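Signal peptidase I (Enterococcus faecalis, PDB 4ME8) probably cleaves hydrophobic N-terminal signal or leader peptides from secreted proteins, as a serine endopeptidase of the S26 family. Local coordinates at residues A[45-50]-A[72-77]. Residues are numbered along the deposited sequence; the frame is centred on the assembly and turned at random.
Sequences AKRLIG and EDYLAS
A cation-pi stack joins the strand that carries the predicted catalytic lysine, Lys-46, to the loop at 72-77: the guanidinium of Arg-47, the very next residue, lies flat on the ring of Tyr-74. CZ of Arg-47 sits 3.9 Å from the centre of the Tyr-74 ring, nearly on its normal. The two planes are only 19° apart. The arginine chain runs straight out to CD and then bends (chi3 -74°), which lays its outer half along the ring from the hydroxyl end towards the tyrosine's CB. Arg-47 CD comes within 3.3 Å of Tyr-74 CZ, Arg-47 NE hangs over the ring centre, and Arg-47 NH2 approaches Tyr-74 CG. A salt bridge from NH2 to Asp-115 holds the guanidinium from outside the two segments.

In the fold, 45-50 belongs to strand 43-50 at the middle of the five-stranded antiparallel sheet, while 72-77 follows strand 68-70 of the smaller sheet, so the stack ties the central strand of the larger sheet to the loop that leaves the smaller one. Ile-49, paired with Phe-111 together with Gly-50 in a classic beta bulge, sets its methyl CD1 against the hydroxyl, 3.6 Å from Tyr-74 OH. The opposite face of the tyrosine ring is covered near its rim by CB of Glu-72, whose OE2 accepts a weak hydrogen bond of 2.6 Å from Tyr-74 OH. That carboxylate is itself held by Tyr-58 at OE1 and by a salt bridge from Arg-117 at OE2.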
ATOM      1  N   ALA A  45       4.431  10.058   3.909  1.00 53.32           N
ATOM      2  CA  ALA A  45       3.816   9.120   4.825  1.00 49.48           C
ATOM      3  C   ALA A  45       2.825   8.266   4.058  1.00 47.15           C
ATOM      4  O   ALA A  45       2.000   8.798   3.315  1.00 47.82           O
ATOM      5  CB  ALA A  45       3.109   9.877   5.932  1.00 52.60           C
ATOM      6  N   LYS A  46       2.925   6.944   4.211  1.00 44.84           N
ATOM      7  CA  LYS A  46       1.980   6.012   3.591  1.00 42.18           C
ATOM      8  C   LYS A  46       1.686   4.849   4.528  1.00 40.11           C
ATOM      9  O   LYS A  46       2.416   4.624   5.484  1.00 40.68           O
ATOM     10  CB  LYS A  46       2.508   5.471   2.254  1.00 42.60           C
ATOM     11  CG  LYS A  46       2.715   6.515   1.155  1.00 43.94           C
ATOM     12  CD  LYS A  46       1.413   7.113   0.631  1.00 44.62           C
ATOM     13  CE  LYS A  46       1.713   8.390  -0.135  1.00 48.13           C
ATOM     14  NZ  LYS A  46       0.536   8.998  -0.807  1.00 50.27           N
ATOM     15  N   ARG A  47       0.604   4.132   4.235  1.00 38.71           N
ATOM     16  CA  ARG A  47       0.188   2.972   5.004  1.00 38.46           C
ATOM     17  C   ARG A  47       0.843   1.678   4.501  1.00 37.61           C
ATOM     18  O   ARG A  47       0.887   1.401   3.298  1.00 35.92           O
ATOM     19  CB  ARG A  47      -1.337   2.832   4.986  1.00 38.51           C
ATOM     20  CG  ARG A  47      -1.868   2.065   6.183  1.00 38.61           C
ATOM     21  CD  ARG A  47      -3.386   2.019   6.224  1.00 39.48           C
ATOM     22  NE  ARG A  47      -3.971   3.301   6.623  1.00 40.97           N
ATOM     23  CZ  ARG A  47      -4.197   3.677   7.885  1.00 42.12           C
ATOM     24  NH1 ARG A  47      -3.877   2.881   8.902  1.00 41.58           N
ATOM     25  NH2 ARG A  47      -4.738   4.867   8.133  1.00 43.62           N
ATOM     26  N   LEU A  48       1.369   0.908   5.447  1.00 38.39           N
ATOM     27  CA  LEU A  48       1.966  -0.380   5.151  1.00 37.79           C
ATOM     28  C   LEU A  48       0.841  -1.362   4.828  1.00 36.49           C
ATOM     29  O   LEU A  48      -0.071  -1.557   5.633  1.00 35.85           O
ATOM     30  CB  LEU A  48       2.794  -0.865   6.349  1.00 38.88           C
ATOM     31  CG  LEU A  48       3.510  -2.211   6.188  1.00 39.44           C
ATOM     32  CD1 LEU A  48       4.220  -2.282   4.840  1.00 40.18           C
ATOM     33  CD2 LEU A  48       4.495  -2.407   7.325  1.00 41.30           C
ATOM     34  N   ILE A  49       0.898  -1.944   3.632  1.00 37.23           N
ATOM     35  CA  ILE A  49      -0.161  -2.832   3.137  1.00 37.30           C
ATOM     36  C   ILE A  49       0.392  -4.242   2.894  1.00 37.08           C
ATOM     37  O   ILE A  49      -0.186  -5.235   3.354  1.00 37.43           O
ATOM     38  CB  ILE A  49      -0.806  -2.239   1.864  1.00 38.37           C
ATOM     39  CG1 ILE A  49      -1.580  -0.955   2.218  1.00 38.94           C
ATOM     40  CG2 ILE A  49      -1.716  -3.242   1.179  1.00 39.34           C
ATOM     41  CD1 ILE A  49      -2.800  -1.147   3.106  1.00 39.08           C
ATOM     42  N   GLY A  50       1.521  -4.321   2.205  1.00 36.55           N
ATOM     43  CA  GLY A  50       2.154  -5.600   1.916  1.00 37.48           C
ATOM     44  C   GLY A  50       3.544  -5.729   2.505  1.00 37.74           C
ATOM     45  O   GLY A  50       4.352  -4.805   2.417  1.00 37.63           O
ATOM     46  N   GLU A  72     -10.838  -2.599   5.659  1.00 57.89           N
ATOM     47  CA  GLU A  72     -10.133  -1.331   5.818  1.00 57.01           C
ATOM     48  C   GLU A  72     -11.132  -0.278   6.305  1.00 63.19           C
ATOM     49  O   GLU A  72     -11.636   0.528   5.528  1.00 65.84           O
ATOM     50  CB  GLU A  72      -9.499  -0.904   4.486  1.00 55.19           C
ATOM     51  CG  GLU A  72      -8.369  -1.819   4.015  1.00 52.26           C
ATOM     52  CD  GLU A  72      -7.871  -1.496   2.616  1.00 50.56           C
ATOM     53  OE1 GLU A  72      -8.506  -1.954   1.641  1.00 51.10           O
ATOM     54  OE2 GLU A  72      -6.827  -0.809   2.483  1.00 48.72           O
ATOM     55  N   ASP A  73     -11.419  -0.299   7.603  1.00 67.99           N
ATOM     56  CA  ASP A  73     -12.414   0.597   8.197  1.00 73.13           C
ATOM     57  C   ASP A  73     -12.027   2.071   8.090  1.00 70.81           C
ATOM     58  O   ASP A  73     -12.893   2.948   8.165  1.00 74.50           O
ATOM     59  CB  ASP A  73     -12.686   0.209   9.659  1.00 78.47           C
ATOM     60  CG  ASP A  73     -13.683  -0.951   9.790  1.00 86.33           C
ATOM     61  OD1 ASP A  73     -14.279  -1.364   8.769  1.00 88.94           O
ATOM     62  OD2 ASP A  73     -13.881  -1.447  10.924  1.00 90.07           O
ATOM     63  N   TYR A  74     -10.737   2.334   7.906  1.00 63.98           N
ATOM     64  CA  TYR A  74     -10.236   3.689   7.645  1.00 62.99           C
ATOM     65  C   TYR A  74     -10.559   4.238   6.242  1.00 63.03           C
ATOM     66  O   TYR A  74     -10.421   5.440   6.005  1.00 62.94           O
ATOM     67  CB  TYR A  74      -8.717   3.747   7.867  1.00 59.77           C
ATOM     68  CG  TYR A  74      -7.919   2.795   6.992  1.00 56.91           C
ATOM     69  CD1 TYR A  74      -7.525   3.157   5.701  1.00 55.39           C
ATOM     70  CD2 TYR A  74      -7.554   1.533   7.460  1.00 55.04           C
ATOM     71  CE1 TYR A  74      -6.798   2.281   4.904  1.00 52.34           C
ATOM     72  CE2 TYR A  74      -6.824   0.663   6.674  1.00 51.83           C
ATOM     73  CZ  TYR A  74      -6.457   1.033   5.399  1.00 49.61           C
ATOM     74  OH  TYR A  74      -5.734   0.148   4.637  1.00 46.07           O
ATOM     75  N   LEU A  75     -10.958   3.368   5.316  1.00 62.72           N
ATOM     76  CA  LEU A  75     -11.376   3.792   3.972  1.00 64.33           C
ATOM     77  C   LEU A  75     -12.903   3.991   3.825  1.00 70.24           C
ATOM     78  O   LEU A  75     -13.371   4.563   2.831  1.00 71.71           O
ATOM     79  CB  LEU A  75     -10.894   2.780   2.920  1.00 61.20           C
ATOM     80  CG  LEU A  75      -9.391   2.568   2.694  1.00 55.93           C
ATOM     81  CD1 LEU A  75      -9.179   1.728   1.442  1.00 53.68           C
ATOM     82  CD2 LEU A  75      -8.625   3.884   2.577  1.00 55.97           C
ATOM     83  N   ALA A  76     -13.671   3.521   4.804  1.00 73.51           N
ATOM     84  CA  ALA A  76     -15.127   3.505   4.692  1.00 80.72           C
ATOM     85  C   ALA A  76     -15.694   4.915   4.626  1.00 85.86           C
ATOM     86  O   ALA A  76     -16.633   5.179   3.875  1.00 90.96           O
ATOM     87  CB  ALA A  76     -15.742   2.744   5.859  1.00 83.56           C
ATOM     88  N   SER A  77     -15.107   5.813   5.412  1.00 85.80           N
ATOM     89  CA  SER A  77     -15.558   7.200   5.480  1.00 90.72           C
ATOM     90  C   SER A  77     -15.320   7.939   4.161  1.00 92.07           C
ATOM     91  O   SER A  77     -16.151   8.734   3.730  1.00 96.59           O
ATOM     92  CB  SER A  77     -14.846   7.923   6.625  1.00 89.42           C
ATOM     93  OG  SER A  77     -15.526   9.112   6.963  1.00 93.76           O
TER